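Local coordinates for Mll2253 protein (Mesorhizobium loti, PDB 3Q63) that is of unknown function but belongs to the AHA1 family (Activator of Hsp90 ATPase homologue 1-like) with a Bet v 1-like fold, at residues V13-S18 / Q130-L135; T29-I34 / M39-K44; R50-A55 / V60-V65; T94-P99 / H105-Q110. All coordinates share one frame; numbering follows the deposited sequence.

Contact 1: V13-S18 / Q130-L135; sequences VERQIS and QFFEKL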
# COMPACT_ATOMS: atom_id res chain seq x y z
N VAL B 13 -4.40 10.60 -15.54
CA VAL B 13 -5.43 11.08 -14.64
C VAL B 13 -5.31 12.60 -14.56
O VAL B 13 -4.21 13.14 -14.42
CB VAL B 13 -5.27 10.47 -13.22
CG1 VAL B 13 -6.35 11.01 -12.29
CG2 VAL B 13 -5.39 8.94 -13.29
N GLU B 14 -6.43 13.29 -14.70
CA GLU B 14 -6.43 14.76 -14.66
C GLU B 14 -7.44 15.26 -13.63
O GLU B 14 -8.45 14.61 -13.37
CB GLU B 14 -6.77 15.32 -16.05
CG GLU B 14 -5.87 14.78 -17.16
CD GLU B 14 -6.13 15.42 -18.51
OE1 GLU B 14 -5.61 16.52 -18.76
OE2 GLU B 14 -6.86 14.82 -19.33
N ARG B 15 -7.15 16.41 -13.04
CA ARG B 15 -8.01 16.97 -12.02
C ARG B 15 -7.88 18.48 -12.01
O ARG B 15 -6.80 19.02 -12.26
CB ARG B 15 -7.61 16.43 -10.64
CG ARG B 15 -7.85 14.92 -10.40
CD ARG B 15 -9.23 14.67 -9.80
NE ARG B 15 -9.46 13.26 -9.47
CZ ARG B 15 -9.68 12.30 -10.37
NH1 ARG B 15 -9.70 12.58 -11.66
NH2 ARG B 15 -9.87 11.05 -9.97
N GLN B 16 -8.98 19.17 -11.74
CA GLN B 16 -8.97 20.62 -11.64
C GLN B 16 -8.92 20.87 -10.14
O GLN B 16 -9.83 20.47 -9.41
CB GLN B 16 -10.25 21.22 -12.24
CG GLN B 16 -10.40 22.72 -12.03
CD GLN B 16 -9.23 23.51 -12.60
OE1 GLN B 16 -8.90 23.40 -13.79
NE2 GLN B 16 -8.62 24.34 -11.77
N ILE B 17 -7.86 21.53 -9.67
CA ILE B 17 -7.69 21.80 -8.25
C ILE B 17 -7.88 23.28 -7.94
O ILE B 17 -7.23 24.14 -8.55
CB ILE B 17 -6.29 21.35 -7.76
CG1 ILE B 17 -6.11 19.85 -8.03
CG2 ILE B 17 -6.13 21.64 -6.28
CD1 ILE B 17 -4.76 19.29 -7.59
N SER B 18 -8.77 23.56 -7.00
CA SER B 18 -9.09 24.93 -6.59
C SER B 18 -8.06 25.55 -5.65
O SER B 18 -8.42 26.11 -4.61
CB SER B 18 -10.47 24.96 -5.93
OG SER B 18 -11.49 24.68 -6.87
N GLN B 130 -7.75 7.94 -6.07
CA GLN B 130 -7.81 7.88 -4.61
C GLN B 130 -6.73 8.79 -4.01
O GLN B 130 -6.98 9.51 -3.05
CB GLN B 130 -7.61 6.44 -4.13
CG GLN B 130 -8.64 5.46 -4.70
CD GLN B 130 -8.30 4.00 -4.40
OE1 GLN B 130 -7.21 3.52 -4.73
NE2 GLN B 130 -9.24 3.29 -3.78
N PHE B 131 -5.53 8.75 -4.58
CA PHE B 131 -4.45 9.59 -4.08
C PHE B 131 -4.79 11.07 -4.25
O PHE B 131 -4.59 11.88 -3.34
CB PHE B 131 -3.13 9.28 -4.80
CG PHE B 131 -2.49 7.97 -4.41
CD1 PHE B 131 -2.40 7.59 -3.07
CD2 PHE B 131 -1.93 7.14 -5.37
CE1 PHE B 131 -1.75 6.41 -2.70
CE2 PHE B 131 -1.28 5.96 -5.02
CZ PHE B 131 -1.19 5.59 -3.68
N PHE B 132 -5.32 11.44 -5.42
CA PHE B 132 -5.68 12.83 -5.68
C PHE B 132 -6.81 13.31 -4.78
O PHE B 132 -6.89 14.50 -4.46
CB PHE B 132 -6.04 13.02 -7.15
CG PHE B 132 -4.87 12.89 -8.08
CD1 PHE B 132 -3.57 13.09 -7.61
CD2 PHE B 132 -5.06 12.63 -9.43
CE1 PHE B 132 -2.48 13.02 -8.48
CE2 PHE B 132 -3.98 12.56 -10.30
CZ PHE B 132 -2.68 12.76 -9.83
N GLU B 133 -7.69 12.40 -4.39
CA GLU B 133 -8.79 12.75 -3.50
C GLU B 133 -8.19 13.18 -2.16
O GLU B 133 -8.59 14.19 -1.58
CB GLU B 133 -9.72 11.55 -3.28
CG GLU B 133 -10.75 11.38 -4.37
CD GLU B 133 -11.94 12.29 -4.19
OE1 GLU B 133 -11.76 13.53 -4.14
OE2 GLU B 133 -13.08 11.76 -4.10
N LYS B 134 -7.21 12.41 -1.68
CA LYS B 134 -6.57 12.74 -0.42
C LYS B 134 -5.70 13.99 -0.57
O LYS B 134 -5.46 14.70 0.40
CB LYS B 134 -5.73 11.56 0.08
CG LYS B 134 -6.57 10.33 0.43
CD LYS B 134 -5.71 9.16 0.91
CE LYS B 134 -5.03 9.45 2.24
NZ LYS B 134 -4.24 8.27 2.71
N LEU B 135 -5.24 14.25 -1.79
CA LEU B 135 -4.41 15.42 -2.05
C LEU B 135 -5.29 16.67 -1.95
O LEU B 135 -4.91 17.66 -1.32
CB LEU B 135 -3.78 15.34 -3.45
CG LEU B 135 -3.12 16.62 -3.97
CD1 LEU B 135 -2.00 17.04 -3.04
CD2 LEU B 135 -2.57 16.39 -5.38
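Strand 13-17 and helix 130-135 run nearly parallel, their axes 18° apart and 10.1 Å from each other at the closest point, with R15 facing F132 and I17 facing L135. This is the helix-on-sheet packing of the Bet v 1-like (SRPBCC) fold, in which the long C-terminal helix, here 118-141, lies along the concave face of the antiparallel sheet; no hydrogen bond joins the two segments. F132 has the largest share of the contact. Its ring meets V13 at its edge, where CG1 of V13 sits near the ring plane, 3.5 Å from F132 CE2. V13 places that methyl by setting CG1 anti to the backbone N. Further along the ring side, the aliphatic part of R15 takes over: R15 CG lies 3.7 Å from F132 CD2, and the guanidinium plane is turned 76° from the ring. The R15 chain bends at chi2, which brings NE near F132 CB and lets NH1 return to its own strand. If R15 were an alanine, the flank of F132 would probably lose its aliphatic cover and the carbonyl of E14 the side-chain donor it now has. The ring is also bounded by L106 and M108 of strand 103-113, so it is buried between helix and sheet. Toward the end of the strand the packing is thinner, I17 CD1 approaching L135 CD2 at 4.3 Å, with L24 of helix 21-29 touching both residues. The R15 NH1 to E14 O hydrogen bond measures 2.9 Å and is bent, with an N-H...O angle of 141°.

Contact 2: T29-I34 / M39-K44; sequences TQPHLI and MKNDFK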
# COMPACT_ATOMS: atom_id res chain seq x y z
N THR B 29 6.03 18.04 -3.49
CA THR B 29 7.48 18.01 -3.28
C THR B 29 7.96 18.04 -1.83
O THR B 29 9.15 17.96 -1.57
CB THR B 29 8.14 19.18 -4.03
OG1 THR B 29 7.58 20.41 -3.55
CG2 THR B 29 7.90 19.06 -5.53
N GLN B 30 7.03 18.15 -0.88
CA GLN B 30 7.39 18.19 0.53
C GLN B 30 7.14 16.83 1.16
O GLN B 30 6.00 16.38 1.22
CB GLN B 30 6.56 19.24 1.26
CG GLN B 30 6.80 20.65 0.77
CD GLN B 30 7.74 21.40 1.66
OE1 GLN B 30 8.92 21.05 1.77
NE2 GLN B 30 7.24 22.44 2.32
N PRO B 31 8.20 16.17 1.66
CA PRO B 31 8.09 14.85 2.28
C PRO B 31 6.94 14.68 3.27
O PRO B 31 6.15 13.73 3.14
CB PRO B 31 9.44 14.68 2.97
CG PRO B 31 10.36 15.39 2.04
CD PRO B 31 9.59 16.65 1.71
N HIS B 32 6.83 15.58 4.24
CA HIS B 32 5.77 15.47 5.24
C HIS B 32 4.38 15.66 4.64
O HIS B 32 3.39 15.16 5.18
CB HIS B 32 6.00 16.48 6.38
CG HIS B 32 5.63 17.89 6.03
ND1 HIS B 32 6.32 18.64 5.10
CD2 HIS B 32 4.65 18.70 6.51
CE1 HIS B 32 5.79 19.85 5.02
NE2 HIS B 32 4.77 19.91 5.87
N LEU B 33 4.31 16.38 3.53
CA LEU B 33 3.05 16.63 2.85
C LEU B 33 2.74 15.44 1.93
O LEU B 33 1.61 14.97 1.89
CB LEU B 33 3.14 17.93 2.04
CG LEU B 33 2.40 19.17 2.55
CD1 LEU B 33 2.39 19.24 4.06
CD2 LEU B 33 3.03 20.43 1.95
N ILE B 34 3.74 14.95 1.21
CA ILE B 34 3.56 13.79 0.34
C ILE B 34 3.01 12.62 1.15
O ILE B 34 2.09 11.93 0.72
CB ILE B 34 4.89 13.38 -0.31
CG1 ILE B 34 5.38 14.51 -1.22
CG2 ILE B 34 4.71 12.06 -1.10
CD1 ILE B 34 6.76 14.31 -1.79
N MSE B 39 2.18 8.47 0.88
CA MSE B 39 2.68 7.63 1.97
C MSE B 39 4.13 7.98 2.29
O MSE B 39 4.74 8.83 1.64
CB MSE B 39 2.57 6.14 1.61
CG MSE B 39 3.52 5.66 0.53
SE MSE B 39 3.09 3.88 -0.14
CE MSE B 39 1.87 4.35 -1.57
N LYS B 40 4.66 7.31 3.32
CA LYS B 40 6.02 7.48 3.80
C LYS B 40 6.99 7.59 2.63
O LYS B 40 6.92 6.81 1.68
CB LYS B 40 6.41 6.28 4.66
CG LYS B 40 7.30 6.59 5.85
CD LYS B 40 8.63 7.20 5.46
CE LYS B 40 9.53 7.35 6.69
NZ LYS B 40 9.79 6.03 7.35
N ASN B 41 7.91 8.55 2.71
CA ASN B 41 8.87 8.75 1.63
C ASN B 41 10.01 9.64 2.07
O ASN B 41 9.91 10.34 3.07
CB ASN B 41 8.18 9.43 0.46
CG ASN B 41 7.78 10.86 0.80
OD1 ASN B 41 6.80 11.10 1.50
ND2 ASN B 41 8.57 11.82 0.31
N ASP B 42 11.08 9.62 1.28
CA ASP B 42 12.25 10.46 1.52
C ASP B 42 12.59 11.20 0.23
O ASP B 42 13.74 11.27 -0.19
CB ASP B 42 13.46 9.62 1.99
CG ASP B 42 13.78 8.45 1.07
OD1 ASP B 42 14.95 8.02 1.06
OD2 ASP B 42 12.87 7.95 0.37
N PHE B 43 11.55 11.76 -0.38
CA PHE B 43 11.66 12.52 -1.62
C PHE B 43 12.50 13.79 -1.47
O PHE B 43 12.60 14.35 -0.39
CB PHE B 43 10.25 12.92 -2.10
CG PHE B 43 10.26 13.85 -3.28
CD1 PHE B 43 10.35 13.35 -4.58
CD2 PHE B 43 10.20 15.24 -3.10
CE1 PHE B 43 10.40 14.21 -5.67
CE2 PHE B 43 10.25 16.11 -4.19
CZ PHE B 43 10.35 15.59 -5.48
N LYS B 44 13.10 14.22 -2.57
CA LYS B 44 13.90 15.45 -2.62
C LYS B 44 13.79 15.96 -4.05
O LYS B 44 14.01 15.21 -4.99
CB LYS B 44 15.37 15.20 -2.28
CG LYS B 44 15.64 15.00 -0.81
CD LYS B 44 16.79 15.89 -0.32
CE LYS B 44 16.45 17.37 -0.44
NZ LYS B 44 16.35 17.85 -1.85
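A buried, mainly apolar contact joins the short helix that begins at P31 to the segment holding the weakly bonded edge strand 40-41, where the two helices that follow the first strand (21-29 and 31-37) give way to the next strands of this Bet v 1-like fold. F43 and I34 form its centre. The CD1 methyl of I34 reaches F43 CB at 3.8 Å, the two side chains crossing at about a right angle. F43 holds CG anti to its own backbone N (chi1 173°), which sets the ring against T29; there the T29 carbonyl O lies near the ring plane at its edge, 3.3 Å from F43 CD2, while T29 CB packs 3.7 Å from CE2. P31 packs on the backbone here, its CG 3.5 Å from F43 O. The side chain of N41 fills the space between P31 and I34, across the isoleucine's branch. The hydroxyl of T29 is engaged by the carbonyl of W25, one turn back in helix 21-29. Beyond the two segments, the F43 ring meets F51 of strand 50-54 edge-to-face and touches L74 of strand 73-77, while M39 packs on I53 and on W57 of the second subunit.

Contact 3: R50-A55 / V60-V65; sequences RFNISA and VLDCEV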
# COMPACT_ATOMS: atom_id res chain seq x y z
N ARG B 50 17.67 9.53 -5.58
CA ARG B 50 17.01 8.25 -5.42
C ARG B 50 16.34 8.18 -4.05
O ARG B 50 16.89 8.63 -3.05
CB ARG B 50 18.02 7.11 -5.62
CG ARG B 50 19.46 7.56 -5.52
CD ARG B 50 20.33 6.96 -6.63
NE ARG B 50 20.14 5.52 -6.77
CZ ARG B 50 21.06 4.69 -7.26
NH1 ARG B 50 20.79 3.39 -7.35
NH2 ARG B 50 22.24 5.15 -7.65
N PHE B 51 15.12 7.65 -4.03
CA PHE B 51 14.35 7.53 -2.80
C PHE B 51 13.37 6.38 -2.88
O PHE B 51 13.27 5.69 -3.91
CB PHE B 51 13.60 8.84 -2.50
CG PHE B 51 12.53 9.18 -3.51
CD1 PHE B 51 11.19 8.91 -3.23
CD2 PHE B 51 12.86 9.76 -4.73
CE1 PHE B 51 10.19 9.21 -4.16
CE2 PHE B 51 11.87 10.07 -5.66
CZ PHE B 51 10.53 9.79 -5.38
N ASN B 52 12.64 6.17 -1.79
CA ASN B 52 11.64 5.13 -1.71
C ASN B 52 10.34 5.70 -1.19
O ASN B 52 10.31 6.74 -0.53
CB ASN B 52 12.08 3.99 -0.78
CG ASN B 52 13.28 3.25 -1.29
OD1 ASN B 52 14.40 3.50 -0.85
ND2 ASN B 52 13.07 2.33 -2.22
N ILE B 53 9.26 5.00 -1.49
CA ILE B 53 7.93 5.35 -1.04
C ILE B 53 7.49 4.01 -0.45
O ILE B 53 7.45 3.00 -1.16
CB ILE B 53 7.04 5.76 -2.24
CG1 ILE B 53 7.59 7.03 -2.89
CG2 ILE B 53 5.62 6.04 -1.77
CD1 ILE B 53 6.75 7.55 -4.06
N SER B 54 7.20 3.99 0.85
CA SER B 54 6.83 2.75 1.51
C SER B 54 5.55 2.82 2.34
O SER B 54 5.17 3.88 2.85
CB SER B 54 7.98 2.26 2.39
OG SER B 54 8.26 3.19 3.44
N ALA B 55 4.89 1.67 2.46
CA ALA B 55 3.64 1.55 3.20
C ALA B 55 3.83 0.91 4.57
O ALA B 55 4.84 0.24 4.82
CB ALA B 55 2.66 0.71 2.38
N VAL B 60 6.95 -1.53 -0.75
CA VAL B 60 7.89 -0.44 -1.01
C VAL B 60 8.18 -0.29 -2.49
O VAL B 60 8.20 -1.26 -3.23
CB VAL B 60 9.23 -0.68 -0.26
CG1 VAL B 60 9.83 -1.99 -0.67
CG2 VAL B 60 10.20 0.46 -0.54
N LEU B 61 8.40 0.95 -2.91
CA LEU B 61 8.71 1.28 -4.29
C LEU B 61 10.06 1.98 -4.31
O LEU B 61 10.41 2.69 -3.36
CB LEU B 61 7.66 2.22 -4.88
CG LEU B 61 6.31 1.59 -5.23
CD1 LEU B 61 5.34 2.68 -5.58
CD2 LEU B 61 6.48 0.62 -6.38
N ASP B 62 10.81 1.77 -5.39
CA ASP B 62 12.12 2.39 -5.56
C ASP B 62 11.94 3.50 -6.59
O ASP B 62 11.46 3.24 -7.69
CB ASP B 62 13.13 1.39 -6.11
CG ASP B 62 13.22 0.14 -5.26
OD1 ASP B 62 13.62 -0.92 -5.80
OD2 ASP B 62 12.90 0.21 -4.05
N CYS B 63 12.34 4.72 -6.24
CA CYS B 63 12.16 5.85 -7.14
C CYS B 63 13.41 6.71 -7.35
O CYS B 63 14.33 6.71 -6.54
CB CYS B 63 11.06 6.77 -6.62
SG CYS B 63 9.58 5.96 -6.02
N GLU B 64 13.39 7.45 -8.45
CA GLU B 64 14.48 8.34 -8.80
C GLU B 64 13.90 9.58 -9.46
O GLU B 64 13.08 9.47 -10.37
CB GLU B 64 15.44 7.65 -9.77
CG GLU B 64 16.68 8.46 -10.06
CD GLU B 64 17.30 8.11 -11.39
OE1 GLU B 64 17.22 6.93 -11.79
OE2 GLU B 64 17.89 9.02 -12.03
N VAL B 65 14.31 10.76 -9.00
CA VAL B 65 13.82 11.99 -9.60
C VAL B 65 14.43 12.12 -10.99
O VAL B 65 15.64 11.95 -11.16
CB VAL B 65 14.18 13.22 -8.74
CG1 VAL B 65 13.61 14.48 -9.36
CG2 VAL B 65 13.60 13.04 -7.33
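C63 packs tightly against F51, its CB over one face of the phenylalanine ring, 3.5 Å from the centroid and 20° off the normal, as a CH-pi contact. The sulfur lies more obliquely, SG 4.3 Å from that centroid, and also touches I53 CD1 at 3.8 Å. F51 turns its ring across to strand 60-65 by placing CG between its backbone N and carbonyl carbon (chi1 66°), where CE2 also touches V65 CG2. With an alanine in place of F51, C63 and V65 would probably lose the surface they pack on, and a gap is likely to open beside F43 and Y76, whose rings meet this one edge-to-face. The two strands form an antiparallel beta hairpin within the sheet of the Bet v 1-like fold, F51 pairing with C63 and I53 with L61 as hydrogen-bonded pairs; C63 N gives F51 O a 2.7 Å bond. The face bearing R50, N52, S54, V60, D62 and E64 is mixed: S54 and V60 are buried, and the second subunit packs on part of it. There N52 ND2 donates to L61 O at 2.9 Å from above the carbonyl plane, while I53 N reaches the same oxygen from the opposite face. N52 and D62 lie side by side, with amide and carboxylate planes 84° apart, and H82 of the second subunit hydrogen-bonds D62 OD2. At the solvent-exposed end R50 stays loose, NE 6.0 Å from E64 OE1.

Contact 4: T94-P99 / H105-Q110; sequences TFTLTP and HLRMEQ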
# COMPACT_ATOMS: atom_id res chain seq x y z
N THR B 94 4.83 11.35 -14.15
CA THR B 94 5.10 12.76 -14.43
C THR B 94 3.86 13.61 -14.12
O THR B 94 2.77 13.33 -14.60
CB THR B 94 5.51 12.99 -15.92
OG1 THR B 94 6.72 12.27 -16.20
CG2 THR B 94 5.74 14.48 -16.19
N PHE B 95 4.05 14.65 -13.30
CA PHE B 95 2.96 15.56 -12.93
C PHE B 95 3.13 16.84 -13.73
O PHE B 95 4.24 17.33 -13.90
CB PHE B 95 3.03 15.92 -11.44
CG PHE B 95 2.87 14.74 -10.52
CD1 PHE B 95 1.60 14.27 -10.17
CD2 PHE B 95 3.99 14.09 -10.00
CE1 PHE B 95 1.46 13.17 -9.33
CE2 PHE B 95 3.86 12.99 -9.16
CZ PHE B 95 2.59 12.53 -8.82
N THR B 96 2.02 17.37 -14.24
CA THR B 96 2.07 18.60 -15.01
C THR B 96 1.05 19.57 -14.43
O THR B 96 -0.15 19.27 -14.35
CB THR B 96 1.77 18.34 -16.51
OG1 THR B 96 2.72 17.39 -17.02
CG2 THR B 96 1.90 19.64 -17.33
N LEU B 97 1.55 20.73 -13.99
CA LEU B 97 0.71 21.76 -13.39
C LEU B 97 0.49 22.88 -14.39
O LEU B 97 1.44 23.43 -14.95
CB LEU B 97 1.38 22.31 -12.12
CG LEU B 97 1.50 21.37 -10.92
CD1 LEU B 97 2.46 20.23 -11.24
CD2 LEU B 97 1.98 22.14 -9.71
N THR B 98 -0.78 23.21 -14.62
CA THR B 98 -1.13 24.27 -15.56
C THR B 98 -2.02 25.26 -14.81
O THR B 98 -3.12 24.93 -14.39
CB THR B 98 -1.91 23.72 -16.78
OG1 THR B 98 -1.12 22.72 -17.44
CG2 THR B 98 -2.22 24.85 -17.76
N PRO B 99 -1.53 26.49 -14.61
CA PRO B 99 -2.29 27.54 -13.91
C PRO B 99 -3.61 27.81 -14.61
O PRO B 99 -3.66 27.89 -15.83
CB PRO B 99 -1.36 28.75 -13.99
CG PRO B 99 0.00 28.15 -14.07
CD PRO B 99 -0.20 26.98 -15.01
N HIS B 105 -4.66 23.14 -12.93
CA HIS B 105 -5.07 21.90 -13.57
C HIS B 105 -3.88 20.94 -13.46
O HIS B 105 -2.77 21.26 -13.89
CB HIS B 105 -5.44 22.16 -15.03
CG HIS B 105 -5.71 20.91 -15.81
ND1 HIS B 105 -4.70 20.10 -16.28
CD2 HIS B 105 -6.87 20.31 -16.18
CE1 HIS B 105 -5.22 19.06 -16.92
NE2 HIS B 105 -6.54 19.17 -16.87
N LEU B 106 -4.12 19.77 -12.87
CA LEU B 106 -3.08 18.77 -12.67
C LEU B 106 -3.27 17.53 -13.55
O LEU B 106 -4.37 16.97 -13.61
CB LEU B 106 -3.05 18.33 -11.20
CG LEU B 106 -2.08 17.19 -10.84
CD1 LEU B 106 -0.66 17.66 -11.07
CD2 LEU B 106 -2.27 16.74 -9.40
N ARG B 107 -2.21 17.12 -14.23
CA ARG B 107 -2.24 15.91 -15.06
C ARG B 107 -1.16 14.98 -14.53
O ARG B 107 -0.05 15.42 -14.24
CB ARG B 107 -1.94 16.23 -16.53
CG ARG B 107 -2.04 15.01 -17.44
CD ARG B 107 -1.70 15.35 -18.89
NE ARG B 107 -0.28 15.63 -19.07
CZ ARG B 107 0.26 16.08 -20.19
NH1 ARG B 107 -0.51 16.31 -21.25
NH2 ARG B 107 1.57 16.31 -20.26
N MSE B 108 -1.49 13.71 -14.41
CA MSE B 108 -0.52 12.72 -13.94
C MSE B 108 -0.44 11.66 -15.02
O MSE B 108 -1.46 11.09 -15.43
CB MSE B 108 -1.00 12.10 -12.63
CG MSE B 108 0.01 11.21 -11.91
SE MSE B 108 0.47 9.53 -12.81
CE MSE B 108 -1.29 8.80 -13.10
N GLU B 109 0.77 11.43 -15.51
CA GLU B 109 0.98 10.41 -16.53
C GLU B 109 1.97 9.40 -15.97
O GLU B 109 3.06 9.77 -15.53
CB GLU B 109 1.55 11.01 -17.82
CG GLU B 109 0.61 11.93 -18.57
CD GLU B 109 1.30 12.60 -19.75
OE1 GLU B 109 2.13 13.51 -19.52
OE2 GLU B 109 1.02 12.21 -20.91
N GLN B 110 1.57 8.14 -15.95
CA GLN B 110 2.42 7.07 -15.47
C GLN B 110 2.52 6.05 -16.60
O GLN B 110 1.55 5.34 -16.90
CB GLN B 110 1.83 6.41 -14.22
CG GLN B 110 2.58 5.13 -13.79
CD GLN B 110 2.18 4.63 -12.42
OE1 GLN B 110 1.03 4.75 -12.03
NE2 GLN B 110 3.14 4.05 -11.70
O HOH W 1 1.82 15.08 -16.65
O HOH W 2 -2.01 20.49 -16.29
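R107 leaves its strand with CG anti to the backbone N (chi1 -177°) and then bends at chi3 (71°), which lays its guanidinium beside T96, with the carboxylate of E109 over one of its faces. On the opposite face of the sheet, L106 also has its CG anti to the backbone N (chi1 175°), bringing CD1 to the edge of the F95 ring and 4.0 Å from L97 CD1. The strands 94-99 and 105-110 form a regular antiparallel beta hairpin of the central sheet, with T94-E109, T96-R107 and T98-H105 as hydrogen-bonded pairs; T96 N and R107 O are 2.8 Å apart. The buried face is apolar. F95 crosses M108 obliquely, its CE1 3.5 Å from M108 CG, and F132 and W128 of helix 118-141 pack on the selenomethionine, while L24 of helix 21-29 touches both L97 and L106. The other face is polar. R107 NH2 and E109 OE1 make a salt bridge of 2.9 Å. A water at the guanidinium edge accepts a long bond from R107 NE and appears to donate to T94 O, 2.9 Å away. A second water joins T98 OG1 to H105 across the strands, donating to H105 O and lying in the imidazole plane, 2.7 Å from ND1. The salt bridge would be expected to temper the charge of R107, and the second water ties the T98 hydroxyl to the H105 carbonyl, so the hairpin presents a hydrated, partly charged face outward and an apolar one to the helices.

All four contacts reach the same antiparallel sheet. Contacts 1 and 4 have centres about 10 Å apart and share the edge where strand 9-17 pairs with 103-113: V13 and R15 bond by backbone to M108 and L106, and F132 packs on M108. Contacts 2 and 3, also about 10 Å apart, meet where 40-41 adjoins 50-54, through D42 with N52 and K40 with S54. Contacts 3 and 4 lie on opposite sides of the chain's centre, about 20 Å apart. Along the chain 2, 3 and 4 follow in series, and contact 1 encloses them, closing the fold by bringing first strand and last helix together. Contacts 2 and 3 put their end of the sheet at the dimer interface.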